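Local structure of HTH-type dhaKLM operon transcriptional activator DhaS (Lactococcus lactis, 2IU5) at residues Ile34-Ile39 and Gln48-Tyr53; Trp63-Asp68 and Glu111-Ile116; Ile116-Leu121 and Ala152-Thr157. The protein activates transcription of the dhaKLM operon in complex with DhaQ upon activation by dihydroxyacetone, and binds an inverted repeat partially overlapping the -35 sequence of its promoter. The protein carries 1 engineered substitution. One frame throughout, in Å; residues are numbered along the deposited sequence.

Contact 1 of 3, residues Ile34-Ile39 and Gln48-Tyr53; sequences ISVSDI and QTFYNY
Val-36 and Phe-50 meet methyl to ring face, and the pair is a worked example of a branched aliphatic side chain packed on an aromatic face. CG1 of Val-36 lies over one face of the phenyl ring, 3.9 Å from its centroid and 21° off the normal, as a CH-pi contact; its nearest ring atom is CG of Phe-50, at 3.6 Å, so the methyl sits toward the root of the ring. The second methyl, CG2, covers the far end, 3.7 Å from CE2 of Phe-50. With CG1 anti to the backbone N (chi1 169°), both methyls lie over the same face, spread along it. Val-36 and Tyr-51 reach toward each other from opposite directions: the tyrosine OH is 3.6 Å from CG1 of Val-36 and nearly as close to CG2, a packing contact through the phenol end. The two aromatic residues also brace each other, for CD2 of Phe-50 stands over the centre of the Tyr-51 ring. Apart from Ile-34, both segments fall within the predicted helix-turn-helix motif of this TetR-family regulator, the valine opening helix 36-43 and the aromatics following in the segment that would form the recognition element. Further along helix 36-43, Ile-39 approaches the phenyl ring more distantly through CD1, and its side chain also packs on Phe-22 of helix 13-28 and Leu-60 of helix 57-73. The start of helix 36-43 is fixed by a capping box. Ser-35 OG accepts from Asp-38 N at 3.0 Å, while Ser-35 N returns an almost straight bond (175°) to Asp-38 OD2, also 3.0 Å long, meeting that oxygen from above the carboxylate plane.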
loop_
_atom_site.group_PDB
_atom_site.type_symbol
_atom_site.label_atom_id
_atom_site.label_comp_id
_atom_site.label_asym_id
_atom_site.label_seq_id
_atom_site.Cartn_x
_atom_site.Cartn_y
_atom_site.Cartn_z
ATOM N N ILE A 34 -24.820 -2.918 -18.353
ATOM C CA ILE A 34 -24.998 -1.592 -18.917
ATOM C C ILE A 34 -24.539 -1.549 -20.371
ATOM O O ILE A 34 -23.343 -1.616 -20.638
ATOM C CB ILE A 34 -24.203 -0.537 -18.095
ATOM C CG1 ILE A 34 -24.716 -0.492 -16.660
ATOM C CG2 ILE A 34 -24.325 0.839 -18.737
ATOM C CD1 ILE A 34 -23.659 0.098 -15.750
ATOM N N SER A 35 -25.472 -1.443 -21.309
ATOM C CA SER A 35 -25.071 -1.417 -22.722
ATOM C C SER A 35 -24.822 0.008 -23.181
ATOM O O SER A 35 -25.211 0.962 -22.514
ATOM C CB SER A 35 -26.200 -1.985 -23.581
ATOM O OG SER A 35 -27.348 -1.168 -23.415
ATOM N N VAL A 36 -24.170 0.174 -24.334
ATOM C CA VAL A 36 -24.074 1.492 -24.944
ATOM C C VAL A 36 -25.454 2.109 -25.171
ATOM O O VAL A 36 -25.669 3.300 -24.949
ATOM C CB VAL A 36 -23.273 1.449 -26.240
ATOM C CG1 VAL A 36 -23.404 2.770 -26.994
ATOM C CG2 VAL A 36 -21.807 1.178 -25.920
ATOM N N SER A 37 -26.405 1.295 -25.617
ATOM C CA SER A 37 -27.772 1.792 -25.740
ATOM C C SER A 37 -28.264 2.392 -24.417
ATOM O O SER A 37 -28.849 3.477 -24.426
ATOM C CB SER A 37 -28.674 0.659 -26.200
ATOM O OG SER A 37 -28.217 0.184 -27.458
ATOM N N ASP A 38 -28.034 1.699 -23.294
ATOM C CA ASP A 38 -28.486 2.191 -21.986
ATOM C C ASP A 38 -27.817 3.530 -21.661
ATOM O O ASP A 38 -28.478 4.478 -21.215
ATOM C CB ASP A 38 -28.150 1.210 -20.850
ATOM C CG ASP A 38 -28.906 -0.092 -20.924
ATOM O OD1 ASP A 38 -30.040 -0.096 -21.470
ATOM O OD2 ASP A 38 -28.370 -1.124 -20.427
ATOM N N ILE A 39 -26.509 3.602 -21.887
ATOM C CA ILE A 39 -25.751 4.824 -21.582
ATOM C C ILE A 39 -26.327 6.007 -22.334
ATOM O O ILE A 39 -26.536 7.085 -21.770
ATOM C CB ILE A 39 -24.268 4.643 -21.922
ATOM C CG1 ILE A 39 -23.665 3.646 -20.936
ATOM C CG2 ILE A 39 -23.496 5.970 -21.786
ATOM C CD1 ILE A 39 -22.288 3.106 -21.402
ATOM N N GLN A 48 -25.730 6.602 -31.903
ATOM C CA GLN A 48 -24.574 6.541 -32.786
ATOM C C GLN A 48 -23.490 7.556 -32.391
ATOM O O GLN A 48 -22.304 7.370 -32.676
ATOM C CB GLN A 48 -25.021 6.758 -34.228
ATOM C CG GLN A 48 -23.932 6.489 -35.259
ATOM C CD GLN A 48 -23.389 5.070 -35.180
ATOM O OE1 GLN A 48 -24.140 4.112 -34.973
ATOM N NE2 GLN A 48 -22.070 4.932 -35.346
ATOM N N THR A 49 -23.889 8.635 -31.729
ATOM C CA THR A 49 -22.955 9.687 -31.329
ATOM C C THR A 49 -21.872 9.132 -30.400
ATOM O O THR A 49 -20.749 9.636 -30.386
ATOM C CB THR A 49 -23.708 10.866 -30.667
ATOM O OG1 THR A 49 -24.603 11.445 -31.626
ATOM C CG2 THR A 49 -22.752 11.932 -30.196
ATOM N N PHE A 50 -22.196 8.102 -29.632
ATOM C CA PHE A 50 -21.220 7.500 -28.709
ATOM C C PHE A 50 -19.955 7.173 -29.470
ATOM O O PHE A 50 -18.849 7.353 -28.957
ATOM C CB PHE A 50 -21.825 6.224 -28.126
ATOM C CG PHE A 50 -20.937 5.454 -27.166
ATOM C CD1 PHE A 50 -21.000 5.700 -25.798
ATOM C CD2 PHE A 50 -20.062 4.476 -27.637
ATOM C CE1 PHE A 50 -20.199 4.995 -24.902
ATOM C CE2 PHE A 50 -19.260 3.767 -26.742
ATOM C CZ PHE A 50 -19.326 4.020 -25.396
ATOM N N TYR A 51 -20.106 6.702 -30.703
ATOM C CA TYR A 51 -18.970 6.194 -31.484
ATOM C C TYR A 51 -18.095 7.261 -32.128
ATOM O O TYR A 51 -17.049 6.977 -32.744
ATOM C CB TYR A 51 -19.536 5.195 -32.509
ATOM C CG TYR A 51 -20.133 4.053 -31.734
ATOM C CD1 TYR A 51 -19.315 3.071 -31.177
ATOM C CD2 TYR A 51 -21.504 3.959 -31.549
ATOM C CE1 TYR A 51 -19.865 2.017 -30.450
ATOM C CE2 TYR A 51 -22.058 2.907 -30.825
ATOM C CZ TYR A 51 -21.227 1.946 -30.286
ATOM O OH TYR A 51 -21.759 0.896 -29.567
ATOM N N ASN A 52 -18.509 8.514 -31.990
ATOM C CA ASN A 52 -17.609 9.597 -32.349
ATOM C C ASN A 52 -16.513 9.688 -31.302
ATOM O O ASN A 52 -15.507 10.353 -31.540
ATOM C CB ASN A 52 -18.376 10.908 -32.416
ATOM C CG ASN A 52 -19.158 11.052 -33.709
ATOM O OD1 ASN A 52 -20.269 11.570 -33.718
ATOM N ND2 ASN A 52 -18.575 10.591 -34.805
ATOM N N TYR A 53 -16.702 9.028 -30.160
ATOM C CA TYR A 53 -15.834 9.241 -29.001
ATOM C C TYR A 53 -15.246 7.969 -28.391
ATOM O O TYR A 53 -14.098 7.975 -27.957
ATOM C CB TYR A 53 -16.570 10.021 -27.917
ATOM C CG TYR A 53 -17.133 11.325 -28.421
ATOM C CD1 TYR A 53 -16.299 12.407 -28.678
ATOM C CD2 TYR A 53 -18.497 11.474 -28.646
ATOM C CE1 TYR A 53 -16.822 13.610 -29.146
ATOM C CE2 TYR A 53 -19.027 12.670 -29.113
ATOM C CZ TYR A 53 -18.190 13.720 -29.356
ATOM O OH TYR A 53 -18.735 14.902 -29.820
#

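Contact 2 of 3, residues Trp63-Asp68 and Glu111-Ile116; sequences WIFEND and EHFFLI
Phe-113 loses the most surface here, and it does so by pushing the far end of its ring against the backbone and CB of Phe-65. The ring is borne on helix 110-132 with CG anti to the backbone N (chi1 177°), which carries it out toward helix 57-73, CZ and CE2 coming closest. CE2 and CZ of Phe-113 both stand 3.7 Å from CB of Phe-65. The carbonyl oxygen Phe-65 O lies at the edge of the Phe-113 ring, near its plane, 3.6 Å from CZ, an approach that brings the weakly positive C-H rim toward a partly negative oxygen.

Phe-65 answers mainly with the base of its side chain. Its CB points at the opposite helix, but the ring leads away, and the two phenyl groups meet obliquely, centroids 5.9 Å apart and planes at 42°. That ring packs instead among Phe-99, Tyr-100 and Ile-103 of helix 97-106 and meets the ring of Phe-110. Glu-66 adds a little cover at the margin, its backbone N being 4.2 Å from CZ of Phe-113.

The pair thus exemplifies an aromatic side chain packed against the backbone of another helix: helix 57-73, which follows the predicted helix-turn-helix, is joined to helix 110-132 of the C-terminal region, a connection between DNA-binding and C-terminal parts consistent with the all-helical fold of other TetR-family proteins.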
loop_
_atom_site.group_PDB
_atom_site.type_symbol
_atom_site.label_atom_id
_atom_site.label_comp_id
_atom_site.label_asym_id
_atom_site.label_seq_id
_atom_site.Cartn_x
_atom_site.Cartn_y
_atom_site.Cartn_z
ATOM N N TRP A 63 -11.330 6.373 -20.062
ATOM C CA TRP A 63 -11.423 7.822 -20.170
ATOM C C TRP A 63 -11.857 8.426 -18.838
ATOM O O TRP A 63 -11.300 9.443 -18.386
ATOM C CB TRP A 63 -12.373 8.239 -21.322
ATOM C CG TRP A 63 -12.316 9.725 -21.519
ATOM C CD1 TRP A 63 -11.391 10.405 -22.235
ATOM C CD2 TRP A 63 -13.207 10.706 -20.976
ATOM N NE1 TRP A 63 -11.637 11.749 -22.189
ATOM C CE2 TRP A 63 -12.748 11.965 -21.419
ATOM C CE3 TRP A 63 -14.343 10.653 -20.162
ATOM C CZ2 TRP A 63 -13.384 13.160 -21.086
ATOM C CZ3 TRP A 63 -14.973 11.841 -19.828
ATOM C CH2 TRP A 63 -14.489 13.080 -20.289
ATOM N N ILE A 64 -12.844 7.808 -18.197
ATOM C CA ILE A 64 -13.315 8.299 -16.907
ATOM C C ILE A 64 -12.167 8.312 -15.897
ATOM O O ILE A 64 -11.987 9.290 -15.171
ATOM C CB ILE A 64 -14.469 7.431 -16.412
ATOM C CG1 ILE A 64 -15.737 7.819 -17.172
ATOM C CG2 ILE A 64 -14.705 7.617 -14.924
ATOM C CD1 ILE A 64 -16.812 6.723 -17.065
ATOM N N PHE A 65 -11.393 7.235 -15.853
ATOM C CA PHE A 65 -10.311 7.143 -14.868
ATOM C C PHE A 65 -9.299 8.258 -15.138
ATOM O O PHE A 65 -8.841 8.957 -14.216
ATOM C CB PHE A 65 -9.604 5.789 -15.003
ATOM C CG PHE A 65 -10.473 4.588 -14.722
ATOM C CD1 PHE A 65 -11.592 4.669 -13.904
ATOM C CD2 PHE A 65 -10.148 3.372 -15.295
ATOM C CE1 PHE A 65 -12.371 3.533 -13.669
ATOM C CE2 PHE A 65 -10.918 2.253 -15.061
ATOM C CZ PHE A 65 -12.017 2.336 -14.260
ATOM N N GLU A 66 -8.932 8.452 -16.398
ATOM C CA GLU A 66 -7.887 9.433 -16.707
ATOM C C GLU A 66 -8.391 10.847 -16.449
ATOM O O GLU A 66 -7.687 11.681 -15.872
ATOM C CB GLU A 66 -7.496 9.319 -18.168
ATOM C CG GLU A 66 -6.714 8.086 -18.501
ATOM C CD GLU A 66 -6.458 7.984 -19.997
ATOM O OE1 GLU A 66 -7.206 8.592 -20.809
ATOM O OE2 GLU A 66 -5.498 7.284 -20.347
ATOM N N ASN A 67 -9.612 11.119 -16.874
ATOM C CA ASN A 67 -10.148 12.469 -16.794
ATOM C C ASN A 67 -10.466 12.852 -15.357
ATOM O O ASN A 67 -10.143 13.953 -14.918
ATOM C CB ASN A 67 -11.451 12.537 -17.572
ATOM C CG ASN A 67 -12.148 13.872 -17.400
ATOM O OD1 ASN A 67 -11.829 14.825 -18.105
ATOM N ND2 ASN A 67 -13.102 13.949 -16.456
ATOM N N ASP A 68 -11.104 11.954 -14.621
ATOM C CA ASP A 68 -11.677 12.362 -13.338
ATOM C C ASP A 68 -10.550 12.620 -12.336
ATOM O O ASP A 68 -10.575 13.608 -11.601
ATOM C CB ASP A 68 -12.628 11.293 -12.792
ATOM C CG ASP A 68 -13.997 11.326 -13.467
ATOM O OD1 ASP A 68 -14.175 12.078 -14.456
ATOM O OD2 ASP A 68 -14.880 10.594 -12.987
ATOM N N GLU A 111 -5.820 -1.365 -9.363
ATOM C CA GLU A 111 -5.112 -1.046 -8.115
ATOM C C GLU A 111 -3.824 -0.296 -8.435
ATOM O O GLU A 111 -3.419 0.615 -7.715
ATOM C CB GLU A 111 -4.773 -2.332 -7.355
ATOM C CG GLU A 111 -3.954 -2.132 -6.081
ATOM C CD GLU A 111 -3.686 -3.439 -5.346
ATOM O OE1 GLU A 111 -4.399 -3.741 -4.357
ATOM O OE2 GLU A 111 -2.760 -4.173 -5.753
ATOM N N HIS A 112 -3.179 -0.685 -9.524
ATOM C CA HIS A 112 -1.915 -0.059 -9.893
ATOM C C HIS A 112 -2.130 1.353 -10.408
ATOM O O HIS A 112 -1.393 2.270 -10.056
ATOM C CB HIS A 112 -1.179 -0.921 -10.912
ATOM C CG HIS A 112 -1.036 -2.347 -10.486
ATOM N ND1 HIS A 112 -0.448 -2.709 -9.292
ATOM C CD2 HIS A 112 -1.407 -3.500 -11.092
ATOM C CE1 HIS A 112 -0.464 -4.028 -9.182
ATOM N NE2 HIS A 112 -1.040 -4.531 -10.261
ATOM N N PHE A 113 -3.146 1.524 -11.245
ATOM C CA PHE A 113 -3.536 2.851 -11.683
ATOM C C PHE A 113 -3.876 3.731 -10.469
ATOM O O PHE A 113 -3.494 4.896 -10.400
ATOM C CB PHE A 113 -4.732 2.738 -12.628
ATOM C CG PHE A 113 -5.241 4.063 -13.069
ATOM C CD1 PHE A 113 -4.709 4.691 -14.190
ATOM C CD2 PHE A 113 -6.247 4.686 -12.353
ATOM C CE1 PHE A 113 -5.189 5.934 -14.590
ATOM C CE2 PHE A 113 -6.730 5.921 -12.742
ATOM C CZ PHE A 113 -6.203 6.545 -13.859
ATOM N N PHE A 114 -4.597 3.159 -9.509
ATOM C CA PHE A 114 -5.115 3.907 -8.344
ATOM C C PHE A 114 -3.897 4.413 -7.549
ATOM O O PHE A 114 -3.849 5.579 -7.116
ATOM C CB PHE A 114 -5.993 2.965 -7.518
ATOM C CG PHE A 114 -6.860 3.630 -6.476
ATOM C CD1 PHE A 114 -7.756 4.659 -6.780
ATOM C CD2 PHE A 114 -6.769 3.198 -5.158
ATOM C CE1 PHE A 114 -8.542 5.240 -5.767
ATOM C CE2 PHE A 114 -7.548 3.769 -4.150
ATOM C CZ PHE A 114 -8.435 4.788 -4.451
ATOM N N LEU A 115 -2.915 3.537 -7.373
ATOM C CA LEU A 115 -1.719 3.908 -6.629
ATOM C C LEU A 115 -1.025 5.065 -7.327
ATOM O O LEU A 115 -0.597 6.013 -6.681
ATOM C CB LEU A 115 -0.782 2.712 -6.444
ATOM C CG LEU A 115 0.577 3.059 -5.820
ATOM C CD1 LEU A 115 0.374 3.530 -4.379
ATOM C CD2 LEU A 115 1.490 1.838 -5.877
ATOM N N ILE A 116 -0.920 4.981 -8.647
ATOM C CA ILE A 116 -0.281 6.050 -9.412
ATOM C C ILE A 116 -1.012 7.384 -9.201
ATOM O O ILE A 116 -0.365 8.433 -9.108
ATOM C CB ILE A 116 -0.210 5.677 -10.886
ATOM C CG1 ILE A 116 0.856 4.595 -11.105
ATOM C CG2 ILE A 116 0.155 6.919 -11.694
ATOM C CD1 ILE A 116 0.882 4.028 -12.520
#

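Contact 3 of 3, residues Ile116-Leu121 and Ala152-Thr157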
loop_
_atom_site.group_PDB
_atom_site.type_symbol
_atom_site.label_atom_id
_atom_site.label_comp_id
_atom_site.label_asym_id
_atom_site.label_seq_id
_atom_site.Cartn_x
_atom_site.Cartn_y
_atom_site.Cartn_z
ATOM N N ILE A 116 -0.920 4.981 -8.647
ATOM C CA ILE A 116 -0.281 6.050 -9.412
ATOM C C ILE A 116 -1.012 7.384 -9.201
ATOM O O ILE A 116 -0.365 8.433 -9.108
ATOM C CB ILE A 116 -0.210 5.677 -10.886
ATOM C CG1 ILE A 116 0.856 4.595 -11.105
ATOM C CG2 ILE A 116 0.155 6.919 -11.694
ATOM C CD1 ILE A 116 0.882 4.028 -12.520
ATOM N N GLN A 117 -2.338 7.351 -9.112
ATOM C CA GLN A 117 -3.115 8.570 -8.817
ATOM C C GLN A 117 -2.712 9.211 -7.489
ATOM O O GLN A 117 -2.547 10.436 -7.385
ATOM C CB GLN A 117 -4.603 8.296 -8.865
ATOM C CG GLN A 117 -5.014 7.653 -10.191
ATOM C CD GLN A 117 -4.311 8.297 -11.353
ATOM O OE1 GLN A 117 -4.449 9.504 -11.613
ATOM N NE2 GLN A 117 -3.535 7.499 -12.082
ATOM N N TRP A 118 -2.546 8.357 -6.485
ATOM C CA TRP A 118 -2.105 8.846 -5.173
ATOM C C TRP A 118 -0.693 9.375 -5.231
ATOM O O TRP A 118 -0.367 10.369 -4.559
ATOM C CB TRP A 118 -2.288 7.775 -4.080
ATOM C CG TRP A 118 -3.740 7.544 -3.813
ATOM C CD1 TRP A 118 -4.452 6.417 -4.095
ATOM C CD2 TRP A 118 -4.675 8.466 -3.212
ATOM N NE1 TRP A 118 -5.756 6.575 -3.713
ATOM C CE2 TRP A 118 -5.927 7.819 -3.171
ATOM C CE3 TRP A 118 -4.576 9.769 -2.713
ATOM C CZ2 TRP A 118 -7.064 8.428 -2.647
ATOM C CZ3 TRP A 118 -5.716 10.374 -2.189
ATOM C CH2 TRP A 118 -6.936 9.702 -2.165
ATOM N N GLU A 119 0.149 8.721 -6.024
ATOM C CA GLU A 119 1.485 9.254 -6.236
ATOM C C GLU A 119 1.438 10.633 -6.888
ATOM O O GLU A 119 2.252 11.500 -6.553
ATOM C CB GLU A 119 2.363 8.264 -6.990
ATOM C CG GLU A 119 2.655 7.022 -6.142
ATOM C CD GLU A 119 3.507 5.993 -6.830
ATOM O OE1 GLU A 119 3.669 6.050 -8.076
ATOM O OE2 GLU A 119 4.018 5.115 -6.091
ATOM N N ASN A 120 0.484 10.817 -7.801
ATOM C CA ASN A 120 0.395 12.097 -8.502
ATOM C C ASN A 120 -0.042 13.140 -7.464
ATOM O O ASN A 120 0.463 14.262 -7.466
ATOM C CB ASN A 120 -0.615 11.985 -9.648
ATOM C CG ASN A 120 -0.042 11.242 -10.855
ATOM O OD1 ASN A 120 1.144 10.956 -10.925
ATOM N ND2 ASN A 120 -0.913 10.930 -11.808
ATOM N N LEU A 121 -0.967 12.758 -6.586
ATOM C CA LEU A 121 -1.399 13.675 -5.523
ATOM C C LEU A 121 -0.199 14.049 -4.644
ATOM O O LEU A 121 0.026 15.231 -4.369
ATOM C CB LEU A 121 -2.533 13.067 -4.697
ATOM C CG LEU A 121 -2.956 13.995 -3.548
ATOM C CD1 LEU A 121 -3.387 15.397 -3.973
ATOM C CD2 LEU A 121 -3.954 13.357 -2.621
ATOM N N ALA A 152 0.274 4.364 1.649
ATOM C CA ALA A 152 -0.631 4.369 2.809
ATOM C C ALA A 152 -2.028 4.801 2.399
ATOM O O ALA A 152 -3.005 4.115 2.694
ATOM C CB ALA A 152 -0.112 5.281 3.894
ATOM N N ILE A 153 -2.136 5.930 1.719
ATOM C CA ILE A 153 -3.455 6.416 1.363
ATOM C C ILE A 153 -4.128 5.484 0.354
ATOM O O ILE A 153 -5.339 5.268 0.422
ATOM C CB ILE A 153 -3.408 7.863 0.879
ATOM C CG1 ILE A 153 -2.771 8.766 1.946
ATOM C CG2 ILE A 153 -4.820 8.294 0.502
ATOM C CD1 ILE A 153 -2.275 10.121 1.410
ATOM N N CYS A 154 -3.361 4.921 -0.577
ATOM C CA CYS A 154 -3.931 3.995 -1.545
ATOM C C CYS A 154 -4.570 2.812 -0.818
ATOM O O CYS A 154 -5.700 2.404 -1.115
ATOM C CB CYS A 154 -2.828 3.520 -2.494
ATOM S SG CYS A 154 -3.391 2.362 -3.749
ATOM N N ALA A 155 -3.845 2.253 0.148
ATOM C CA ALA A 155 -4.309 1.065 0.858
ATOM C C ALA A 155 -5.556 1.360 1.692
ATOM O O ALA A 155 -6.510 0.581 1.710
ATOM C CB ALA A 155 -3.200 0.529 1.761
ATOM N N ILE A 156 -5.533 2.493 2.382
ATOM C CA ILE A 156 -6.613 2.869 3.282
ATOM C C ILE A 156 -7.871 3.162 2.465
ATOM O O ILE A 156 -8.964 2.717 2.824
ATOM C CB ILE A 156 -6.235 4.108 4.096
ATOM C CG1 ILE A 156 -5.157 3.753 5.128
ATOM C CG2 ILE A 156 -7.475 4.710 4.733
ATOM C CD1 ILE A 156 -5.647 2.874 6.222
ATOM N N THR A 157 -7.723 3.897 1.373
ATOM C CA THR A 157 -8.905 4.289 0.598
ATOM C C THR A 157 -9.465 3.121 -0.200
ATOM O O THR A 157 -10.681 2.953 -0.280
ATOM C CB THR A 157 -8.644 5.508 -0.308
ATOM O OG1 THR A 157 -7.596 5.196 -1.236
ATOM C CG2 THR A 157 -8.281 6.716 0.524
#
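The helical C-terminal region of this TetR-family protein is built by interleaved side chains, and here a tryptophan of helix 110-132 is laid against helix 139-163. The short segments run at 132° to each other, axes 9.3 Å apart at closest approach. Trp-118 supplies about half of the buried surface. Over one face of its six-membered ring sits CG2 of Ile-153, 3.4 Å from the centroid and 9° off the normal, a CH-pi contact, the isoleucine side chain crossing the indole at about a right angle. The pyrrole end rests on Cys-154, whose CB is 3.7 Å from CD1 of Trp-118; SG lies obliquely to the ring. Leu-86, Leu-89 and Leu-93 of helix 82-95 pack on the indole, while Ile-153 touches Tyr-148 of the second subunit. A leucine in place of Trp-118 would probably leave the CG2 methyl of Ile-153 without its aromatic face and open a gap beside Thr-157. That threonine packs CG2 3.8 Å from CZ2 of Trp-118, while its OG1, set between backbone N and carbonyl carbon (chi1 60°), turns back to donate to Ile-153 O at 2.8 Å, from the face opposite to Thr-157 N.

How the contacts relate
Along the chain the three contacts come in series, and they trace a path from the DNA-binding end into the C-terminal helical body. Contact 1 lies within the predicted helix-turn-helix, its centre about 22 Å from that of contact 2; nearest atoms are about 7 Å apart, and helix 57-73 follows helix 36-43 in sequence. Contacts 2 and 3 are neighbours, with centres about 11 Å apart, sharing Ile-116 and helix 110-132; they touch where Phe-114 and Leu-115 pack on Cys-154. Contacts 1 and 3, about 31 Å apart between centres, lie on opposite sides of the chain's centre. Helices 57-73 and 110-132 thus link the DNA-binding unit structurally to helix 139-163, which packs on the second subunit.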